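Local coordinates for protein phosphoribosyltransferase (Thermus thermophilus, PDB 1WD5) that is a predicted type I phosphoribosyltransferase whose function is not established, probably with glycosyltransferase activity, at residues 13-23 with 149-157; 24-35 with 41-52. All coordinates share one frame; numbering follows the deposited sequence.

Contact 1 (13-23 with 149-157); sequences LAEALAPLGLE and RRVVVAVPV
Leu-13 and Leu-17 of the helix both come down on the methyl of Ala-154: CD2 of Leu-13 lies 3.8 Å from Ala-154 CB, and CD2 of Leu-17 reaches the same CB at 3.9 Å. With its CG anti to the backbone N (chi1 -165°), Leu-13 also sets CD2 over the Ala-154 carbonyl and beside the proline ring of Pro-156. Leu-17 and Val-152 run antiparallel alongside one another, whereas Leu-20 meets Val-152 tip to tip, CD1 to CG1 at 4.2 Å. Helix 6-17 thus lies on one face of the central sheet of the phosphoribosyltransferase fold, the axis of its part 13-17 at 144° to that of strand 150-155 and 9.2 Å away. Arg-150, straight out to NE, crosses both Leu-20 and Leu-22 at about a right angle. Arg-150 NH1 donates to Leu-20 O (3.1 Å), which lies in the guanidinium plane, while Leu-22 CD2 sits over one face, nearer its edge than its centre; NH2 is engaged by Glu-171. Arg-149 bends at chi3, bringing its guanidinium nearly coplanar with the Glu-23 carboxylate (25°). Glu-23 OE1 accepts Arg-149 NH2 at 2.8 Å through its anti lone pair. A water joins OE1 to NH1, and Asp-122 also pairs with NH2.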
loop_
_atom_site.group_PDB
_atom_site.type_symbol
_atom_site.label_atom_id
_atom_site.label_comp_id
_atom_site.label_asym_id
_atom_site.label_seq_id
_atom_site.Cartn_x
_atom_site.Cartn_y
_atom_site.Cartn_z
ATOM N N LEU A 13 9.152 4.137 -12.023
ATOM C CA LEU A 13 7.939 4.650 -11.397
ATOM C C LEU A 13 8.162 6.081 -10.925
ATOM O O LEU A 13 7.290 6.942 -11.081
ATOM C CB LEU A 13 7.538 3.764 -10.214
ATOM C CG LEU A 13 6.114 3.952 -9.696
ATOM C CD1 LEU A 13 5.120 3.719 -10.832
ATOM C CD2 LEU A 13 5.850 2.976 -8.551
ATOM N N ALA A 14 9.332 6.334 -10.344
ATOM C CA ALA A 14 9.667 7.672 -9.862
ATOM C C ALA A 14 9.671 8.657 -11.030
ATOM O O ALA A 14 9.268 9.810 -10.884
ATOM C CB ALA A 14 11.031 7.661 -9.188
ATOM N N GLU A 15 10.131 8.194 -12.186
ATOM C CA GLU A 15 10.181 9.027 -13.385
ATOM C C GLU A 15 8.767 9.351 -13.886
ATOM O O GLU A 15 8.498 10.462 -14.340
ATOM C CB GLU A 15 11.001 8.319 -14.473
ATOM C CG GLU A 15 12.515 8.449 -14.273
ATOM C CD GLU A 15 13.315 7.360 -14.970
ATOM O OE1 GLU A 15 12.812 6.758 -15.944
ATOM O OE2 GLU A 15 14.466 7.111 -14.547
ATOM N N ALA A 16 7.862 8.384 -13.793
ATOM C CA ALA A 16 6.484 8.606 -14.228
ATOM C C ALA A 16 5.771 9.563 -13.268
ATOM O O ALA A 16 4.826 10.253 -13.653
ATOM C CB ALA A 16 5.731 7.274 -14.289
ATOM N N LEU A 17 6.240 9.610 -12.022
ATOM C CA LEU A 17 5.633 10.468 -11.002
ATOM C C LEU A 17 6.171 11.896 -10.964
ATOM O O LEU A 17 5.476 12.812 -10.520
ATOM C CB LEU A 17 5.820 9.845 -9.615
ATOM C CG LEU A 17 5.115 8.522 -9.306
ATOM C CD1 LEU A 17 5.671 7.950 -8.005
ATOM C CD2 LEU A 17 3.612 8.746 -9.185
ATOM N N ALA A 18 7.406 12.081 -11.422
ATOM C CA ALA A 18 8.048 13.395 -11.413
ATOM C C ALA A 18 7.213 14.547 -11.981
ATOM O O ALA A 18 7.188 15.640 -11.416
ATOM C CB ALA A 18 9.389 13.321 -12.145
ATOM N N PRO A 19 6.523 14.322 -13.109
ATOM C CA PRO A 19 5.708 15.386 -13.708
ATOM C C PRO A 19 4.485 15.824 -12.899
ATOM O O PRO A 19 3.958 16.914 -13.117
ATOM C CB PRO A 19 5.298 14.792 -15.060
ATOM C CG PRO A 19 6.370 13.776 -15.345
ATOM C CD PRO A 19 6.581 13.151 -13.996
ATOM N N LEU A 20 4.039 14.981 -11.969
ATOM C CA LEU A 20 2.856 15.282 -11.165
ATOM C C LEU A 20 2.963 16.478 -10.229
ATOM O O LEU A 20 1.953 16.963 -9.728
ATOM C CB LEU A 20 2.443 14.052 -10.355
ATOM C CG LEU A 20 2.039 12.825 -11.173
ATOM C CD1 LEU A 20 1.577 11.723 -10.233
ATOM C CD2 LEU A 20 0.929 13.195 -12.142
ATOM N N GLY A 21 4.179 16.940 -9.969
ATOM C CA GLY A 21 4.348 18.090 -9.097
ATOM C C GLY A 21 4.159 17.832 -7.613
ATOM O O GLY A 21 3.755 18.727 -6.869
ATOM N N LEU A 22 4.443 16.615 -7.170
ATOM C CA LEU A 22 4.314 16.285 -5.758
ATOM C C LEU A 22 5.418 17.026 -5.023
ATOM O O LEU A 22 6.507 17.197 -5.559
ATOM C CB LEU A 22 4.472 14.782 -5.557
ATOM C CG LEU A 22 3.403 13.939 -6.252
ATOM C CD1 LEU A 22 3.845 12.490 -6.306
ATOM C CD2 LEU A 22 2.083 14.083 -5.510
ATOM N N GLU A 23 5.146 17.471 -3.803
ATOM C CA GLU A 23 6.153 18.194 -3.033
ATOM C C GLU A 23 6.591 17.415 -1.796
ATOM O O GLU A 23 5.779 17.146 -0.913
ATOM C CB GLU A 23 5.606 19.562 -2.622
ATOM C CG GLU A 23 5.153 20.401 -3.807
ATOM C CD GLU A 23 4.627 21.761 -3.398
ATOM O OE1 GLU A 23 3.689 21.817 -2.572
ATOM O OE2 GLU A 23 5.149 22.775 -3.907
ATOM N N ARG A 149 -2.971 15.769 2.042
ATOM C CA ARG A 149 -3.280 16.823 1.079
ATOM C C ARG A 149 -3.654 16.216 -0.264
ATOM O O ARG A 149 -4.557 16.696 -0.951
ATOM C CB ARG A 149 -2.070 17.748 0.892
ATOM C CG ARG A 149 -2.353 18.934 -0.011
ATOM C CD ARG A 149 -1.194 19.919 -0.056
ATOM N NE ARG A 149 -0.053 19.429 -0.826
ATOM C CZ ARG A 149 1.025 20.159 -1.097
ATOM N NH1 ARG A 149 1.107 21.410 -0.658
ATOM N NH2 ARG A 149 2.015 19.652 -1.816
ATOM N N ARG A 150 -2.958 15.146 -0.627
ATOM C CA ARG A 150 -3.194 14.478 -1.896
ATOM C C ARG A 150 -2.732 13.027 -1.802
ATOM O O ARG A 150 -1.769 12.715 -1.095
ATOM C CB ARG A 150 -2.415 15.208 -2.988
ATOM C CG ARG A 150 -2.525 14.613 -4.372
ATOM C CD ARG A 150 -1.632 15.382 -5.332
ATOM N NE ARG A 150 -1.681 14.846 -6.687
ATOM C CZ ARG A 150 -0.969 15.327 -7.701
ATOM N NH1 ARG A 150 -0.152 16.355 -7.509
ATOM N NH2 ARG A 150 -1.076 14.783 -8.906
ATOM N N VAL A 151 -3.426 12.142 -2.509
ATOM C CA VAL A 151 -3.075 10.730 -2.505
ATOM C C VAL A 151 -2.949 10.215 -3.935
ATOM O O VAL A 151 -3.824 10.451 -4.776
ATOM C CB VAL A 151 -4.138 9.887 -1.756
ATOM C CG1 VAL A 151 -3.697 8.434 -1.685
ATOM C CG2 VAL A 151 -4.349 10.447 -0.357
ATOM N N VAL A 152 -1.846 9.527 -4.208
ATOM C CA VAL A 152 -1.600 8.963 -5.528
ATOM C C VAL A 152 -1.190 7.509 -5.392
ATOM O O VAL A 152 -0.291 7.181 -4.615
ATOM C CB VAL A 152 -0.463 9.702 -6.270
ATOM C CG1 VAL A 152 -0.179 9.011 -7.598
ATOM C CG2 VAL A 152 -0.836 11.153 -6.501
ATOM N N VAL A 153 -1.856 6.636 -6.138
ATOM C CA VAL A 153 -1.519 5.219 -6.125
ATOM C C VAL A 153 -0.542 4.998 -7.275
ATOM O O VAL A 153 -0.856 5.306 -8.426
ATOM C CB VAL A 153 -2.762 4.340 -6.354
ATOM C CG1 VAL A 153 -2.341 2.894 -6.594
ATOM C CG2 VAL A 153 -3.686 4.430 -5.146
ATOM N N ALA A 154 0.639 4.469 -6.970
ATOM C CA ALA A 154 1.644 4.236 -8.001
ATOM C C ALA A 154 2.147 2.796 -7.977
ATOM O O ALA A 154 2.644 2.318 -6.953
ATOM C CB ALA A 154 2.806 5.206 -7.817
ATOM N N VAL A 155 2.025 2.113 -9.114
ATOM C CA VAL A 155 2.446 0.719 -9.220
ATOM C C VAL A 155 3.082 0.385 -10.568
ATOM O O VAL A 155 2.646 0.869 -11.609
ATOM C CB VAL A 155 1.246 -0.224 -9.019
ATOM C CG1 VAL A 155 0.641 -0.014 -7.639
ATOM C CG2 VAL A 155 0.197 0.048 -10.093
ATOM N N PRO A 156 4.124 -0.457 -10.562
ATOM C CA PRO A 156 4.815 -0.861 -11.789
ATOM C C PRO A 156 3.900 -1.611 -12.759
ATOM O O PRO A 156 3.919 -1.354 -13.958
ATOM C CB PRO A 156 5.943 -1.749 -11.272
ATOM C CG PRO A 156 6.243 -1.156 -9.931
ATOM C CD PRO A 156 4.853 -0.936 -9.376
ATOM N N VAL A 157 3.104 -2.542 -12.241
ATOM C CA VAL A 157 2.199 -3.317 -13.085
ATOM C C VAL A 157 0.882 -3.612 -12.377
ATOM O O VAL A 157 0.853 -3.816 -11.167
ATOM C CB VAL A 157 2.845 -4.648 -13.518
ATOM C CG1 VAL A 157 3.036 -5.554 -12.315
ATOM C CG2 VAL A 157 1.975 -5.328 -14.568
HETATM O O HOH W 1 2.547 24.058 -1.207
#

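Contact 2 (24-35 with 41-52); sequences APVVLGLPRGGV and VARRLGGELDVV
Val-27 turns its side chain from strand 26-29 onto helix 33-45, and each of its carbons finds a partner there or on the neighbouring strand. Val-27 CB lies 3.9 Å from Glu-48 O and also near the methyl of Ala-42. From CB the two branches diverge: a chi1 of -173° swings Val-27 CG1 away from the backbone N to meet Val-41 CG1 at 4.0 Å, the two valines nearly perpendicular, while Val-27 CG2 rests on Ala-42, 3.9 Å from its CA. The helix therefore packs on the strand that precedes it, within a beta-alpha-beta crossover whose strands 26-29 and 48-51 run parallel, 31° between their short axes. Five backbone bonds hold the pair in register, from Glu-48 N to Pro-25 O (3.0 Å) through to Val-52 N with Gly-29 O, where the donor stands 42° out of the carbonyl plane. On the face opposite Val-27, Leu-28 runs alongside Asp-50, pointing the same way, with Leu-28 CD2 3.7 Å from Asp-50 CB; the carboxylate continues to Arg-110 and the Ala-116 amide. Beyond Gly-29, Val-51 CG2 presses on Pro-31 CG at 3.5 Å, closer than two carbons normally pack, and Leu-30 CD1 meets Val-52 CG1 at the same distance.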
loop_
_atom_site.group_PDB
_atom_site.type_symbol
_atom_site.label_atom_id
_atom_site.label_comp_id
_atom_site.label_asym_id
_atom_site.label_seq_id
_atom_site.Cartn_x
_atom_site.Cartn_y
_atom_site.Cartn_z
ATOM N N ALA A 24 7.876 17.062 -1.742
ATOM C CA ALA A 24 8.429 16.306 -0.618
ATOM C C ALA A 24 7.376 15.309 -0.148
ATOM O O ALA A 24 6.922 15.351 0.995
ATOM C CB ALA A 24 8.801 17.253 0.516
ATOM N N PRO A 25 6.977 14.392 -1.036
ATOM C CA PRO A 25 5.964 13.388 -0.716
ATOM C C PRO A 25 6.377 12.328 0.290
ATOM O O PRO A 25 7.556 12.017 0.438
ATOM C CB PRO A 25 5.656 12.781 -2.077
ATOM C CG PRO A 25 7.004 12.790 -2.732
ATOM C CD PRO A 25 7.531 14.169 -2.385
ATOM N N VAL A 26 5.388 11.798 1.002
ATOM C CA VAL A 26 5.617 10.719 1.944
ATOM C C VAL A 26 5.262 9.516 1.075
ATOM O O VAL A 26 4.119 9.385 0.632
ATOM C CB VAL A 26 4.642 10.776 3.143
ATOM C CG1 VAL A 26 4.859 9.578 4.050
ATOM C CG2 VAL A 26 4.853 12.060 3.918
ATOM N N VAL A 27 6.245 8.668 0.801
ATOM C CA VAL A 27 6.032 7.488 -0.031
ATOM C C VAL A 27 5.806 6.275 0.864
ATOM O O VAL A 27 6.716 5.830 1.564
ATOM C CB VAL A 27 7.250 7.239 -0.943
ATOM C CG1 VAL A 27 6.959 6.107 -1.921
ATOM C CG2 VAL A 27 7.591 8.514 -1.701
ATOM N N LEU A 28 4.584 5.750 0.837
ATOM C CA LEU A 28 4.215 4.599 1.655
ATOM C C LEU A 28 4.234 3.308 0.856
ATOM O O LEU A 28 3.534 3.178 -0.148
ATOM C CB LEU A 28 2.817 4.803 2.245
ATOM C CG LEU A 28 2.614 6.064 3.089
ATOM C CD1 LEU A 28 1.196 6.078 3.643
ATOM C CD2 LEU A 28 3.631 6.098 4.228
ATOM N N GLY A 29 5.035 2.348 1.308
ATOM C CA GLY A 29 5.111 1.080 0.613
ATOM C C GLY A 29 4.380 -0.025 1.350
ATOM O O GLY A 29 4.452 -0.115 2.578
ATOM N N LEU A 30 3.653 -0.857 0.612
ATOM C CA LEU A 30 2.946 -1.974 1.228
ATOM C C LEU A 30 3.967 -3.085 1.454
ATOM O O LEU A 30 4.779 -3.365 0.583
ATOM C CB LEU A 30 1.828 -2.483 0.312
ATOM C CG LEU A 30 0.499 -1.716 0.298
ATOM C CD1 LEU A 30 0.711 -0.287 -0.172
ATOM C CD2 LEU A 30 -0.480 -2.434 -0.622
ATOM N N PRO A 31 3.942 -3.726 2.633
ATOM C CA PRO A 31 4.879 -4.811 2.960
ATOM C C PRO A 31 4.644 -6.001 2.031
ATOM O O PRO A 31 3.496 -6.276 1.681
ATOM C CB PRO A 31 4.522 -5.159 4.407
ATOM C CG PRO A 31 3.850 -3.915 4.930
ATOM C CD PRO A 31 3.027 -3.467 3.755
ATOM N N ARG A 32 5.705 -6.692 1.609
ATOM C CA ARG A 32 7.086 -6.368 1.963
ATOM C C ARG A 32 7.859 -5.918 0.720
ATOM O O ARG A 32 8.618 -4.954 0.773
ATOM C CB ARG A 32 7.781 -7.580 2.598
ATOM C CG ARG A 32 7.201 -7.975 3.963
ATOM C CD ARG A 32 8.106 -8.946 4.718
ATOM N NE ARG A 32 8.170 -10.269 4.104
ATOM C CZ ARG A 32 7.228 -11.203 4.217
ATOM N NH1 ARG A 32 6.128 -10.974 4.926
ATOM N NH2 ARG A 32 7.390 -12.378 3.623
ATOM N N GLY A 33 7.661 -6.617 -0.395
ATOM C CA GLY A 33 8.351 -6.258 -1.621
ATOM C C GLY A 33 8.070 -4.822 -2.035
ATOM O O GLY A 33 8.923 -4.152 -2.626
ATOM N N GLY A 34 6.868 -4.349 -1.719
ATOM C CA GLY A 34 6.493 -2.992 -2.063
ATOM C C GLY A 34 7.372 -1.940 -1.410
ATOM O O GLY A 34 7.522 -0.836 -1.935
ATOM N N VAL A 35 7.959 -2.274 -0.265
ATOM C CA VAL A 35 8.814 -1.328 0.439
ATOM C C VAL A 35 10.084 -1.071 -0.362
ATOM O O VAL A 35 10.639 0.020 -0.309
ATOM C CB VAL A 35 9.172 -1.838 1.858
ATOM C CG1 VAL A 35 10.148 -0.881 2.534
ATOM C CG2 VAL A 35 7.906 -1.953 2.700
ATOM N N VAL A 41 11.642 4.927 -4.982
ATOM C CA VAL A 41 10.860 6.095 -5.393
ATOM C C VAL A 41 11.165 7.274 -4.478
ATOM O O VAL A 41 11.425 8.380 -4.943
ATOM C CB VAL A 41 9.340 5.815 -5.335
ATOM C CG1 VAL A 41 8.563 7.123 -5.482
ATOM C CG2 VAL A 41 8.943 4.852 -6.446
ATOM N N ALA A 42 11.139 7.030 -3.174
ATOM C CA ALA A 42 11.407 8.076 -2.198
ATOM C C ALA A 42 12.780 8.708 -2.420
ATOM O O ALA A 42 12.931 9.925 -2.321
ATOM C CB ALA A 42 11.310 7.509 -0.782
ATOM N N ARG A 43 13.777 7.886 -2.730
ATOM C CA ARG A 43 15.125 8.404 -2.961
ATOM C C ARG A 43 15.225 9.224 -4.248
ATOM O O ARG A 43 15.961 10.211 -4.305
ATOM C CB ARG A 43 16.138 7.251 -2.990
ATOM C CG ARG A 43 16.288 6.548 -1.646
ATOM C CD ARG A 43 17.151 5.284 -1.719
ATOM N NE ARG A 43 17.242 4.671 -0.395
ATOM C CZ ARG A 43 17.958 5.176 0.604
ATOM N NH1 ARG A 43 18.658 6.290 0.421
ATOM N NH2 ARG A 43 17.942 4.597 1.796
ATOM N N ARG A 44 14.486 8.830 -5.280
ATOM C CA ARG A 44 14.538 9.557 -6.546
ATOM C C ARG A 44 13.724 10.850 -6.515
ATOM O O ARG A 44 14.089 11.826 -7.163
ATOM C CB ARG A 44 14.062 8.663 -7.698
ATOM C CG ARG A 44 14.821 7.347 -7.790
ATOM C CD ARG A 44 15.318 7.062 -9.189
ATOM N NE ARG A 44 16.288 5.968 -9.193
ATOM C CZ ARG A 44 17.218 5.803 -10.126
ATOM N NH1 ARG A 44 17.302 6.660 -11.133
ATOM N NH2 ARG A 44 18.077 4.792 -10.045
ATOM N N LEU A 45 12.638 10.868 -5.752
ATOM C CA LEU A 45 11.797 12.063 -5.666
ATOM C C LEU A 45 12.180 13.008 -4.527
ATOM O O LEU A 45 11.583 14.071 -4.370
ATOM C CB LEU A 45 10.325 11.669 -5.506
ATOM C CG LEU A 45 9.609 11.013 -6.690
ATOM C CD1 LEU A 45 8.176 10.688 -6.296
ATOM C CD2 LEU A 45 9.622 11.953 -7.879
ATOM N N GLY A 46 13.171 12.626 -3.731
ATOM C CA GLY A 46 13.567 13.466 -2.618
ATOM C C GLY A 46 12.479 13.479 -1.559
ATOM O O GLY A 46 12.270 14.480 -0.867
ATOM N N GLY A 47 11.772 12.359 -1.438
ATOM C CA GLY A 47 10.708 12.257 -0.458
ATOM C C GLY A 47 11.125 11.483 0.780
ATOM O O GLY A 47 12.316 11.258 1.017
ATOM N N GLU A 48 10.134 11.069 1.561
ATOM C CA GLU A 48 10.365 10.327 2.796
ATOM C C GLU A 48 9.696 8.951 2.741
ATOM O O GLU A 48 8.511 8.838 2.433
ATOM C CB GLU A 48 9.823 11.139 3.975
ATOM C CG GLU A 48 9.771 10.395 5.295
ATOM C CD GLU A 48 9.476 11.315 6.466
ATOM O OE1 GLU A 48 8.636 12.225 6.309
ATOM O OE2 GLU A 48 10.077 11.123 7.544
ATOM N N LEU A 49 10.456 7.906 3.051
ATOM C CA LEU A 49 9.937 6.542 3.005
ATOM C C LEU A 49 9.390 6.024 4.329
ATOM O O LEU A 49 9.958 6.262 5.394
ATOM C CB LEU A 49 11.031 5.596 2.496
ATOM C CG LEU A 49 10.777 4.087 2.361
ATOM C CD1 LEU A 49 10.809 3.419 3.719
ATOM C CD2 LEU A 49 9.448 3.846 1.660
ATOM N N ASP A 50 8.266 5.325 4.247
ATOM C CA ASP A 50 7.652 4.713 5.418
ATOM C C ASP A 50 6.804 3.557 4.919
ATOM O O ASP A 50 6.644 3.359 3.710
ATOM C CB ASP A 50 6.785 5.712 6.203
ATOM C CG ASP A 50 6.389 5.185 7.580
ATOM O OD1 ASP A 50 6.909 4.127 7.995
ATOM O OD2 ASP A 50 5.564 5.829 8.257
ATOM N N VAL A 51 6.274 2.781 5.849
ATOM C CA VAL A 51 5.458 1.644 5.487
ATOM C C VAL A 51 4.017 1.916 5.896
ATOM O O VAL A 51 3.765 2.641 6.859
ATOM C CB VAL A 51 5.961 0.380 6.207
ATOM C CG1 VAL A 51 5.894 0.591 7.719
ATOM C CG2 VAL A 51 5.136 -0.818 5.804
ATOM N N VAL A 52 3.073 1.356 5.148
ATOM C CA VAL A 52 1.669 1.512 5.487
ATOM C C VAL A 52 1.284 0.162 6.061
ATOM O O VAL A 52 1.502 -0.875 5.432
ATOM C CB VAL A 52 0.796 1.872 4.252
ATOM C CG1 VAL A 52 0.962 0.844 3.152
ATOM C CG2 VAL A 52 -0.661 1.985 4.674
#

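From the N terminus, helix 6-17 runs through the 3-10 segment 18-20 and the loop after it into strand 26-29, so the first segment of contact 1 hands over to the first segment of contact 2. Contact 2 closes early, across the five helical residues 36-40, completing the unit of strand 26-29, helix 33-45 and strand 48-59. Contact 1 closes last, when strand 150-155 arrives, its two segments 126 residues apart at their nearer ends; the smaller loop falls wholly within this larger one, without crossing. Both reach one sheet, where strand 122-126 separates 26-29 from 150-155. Their centres are about 11 Å apart, and the two helices meet directly: Ala-14 CB lies 3.5 Å from Arg-44 CB.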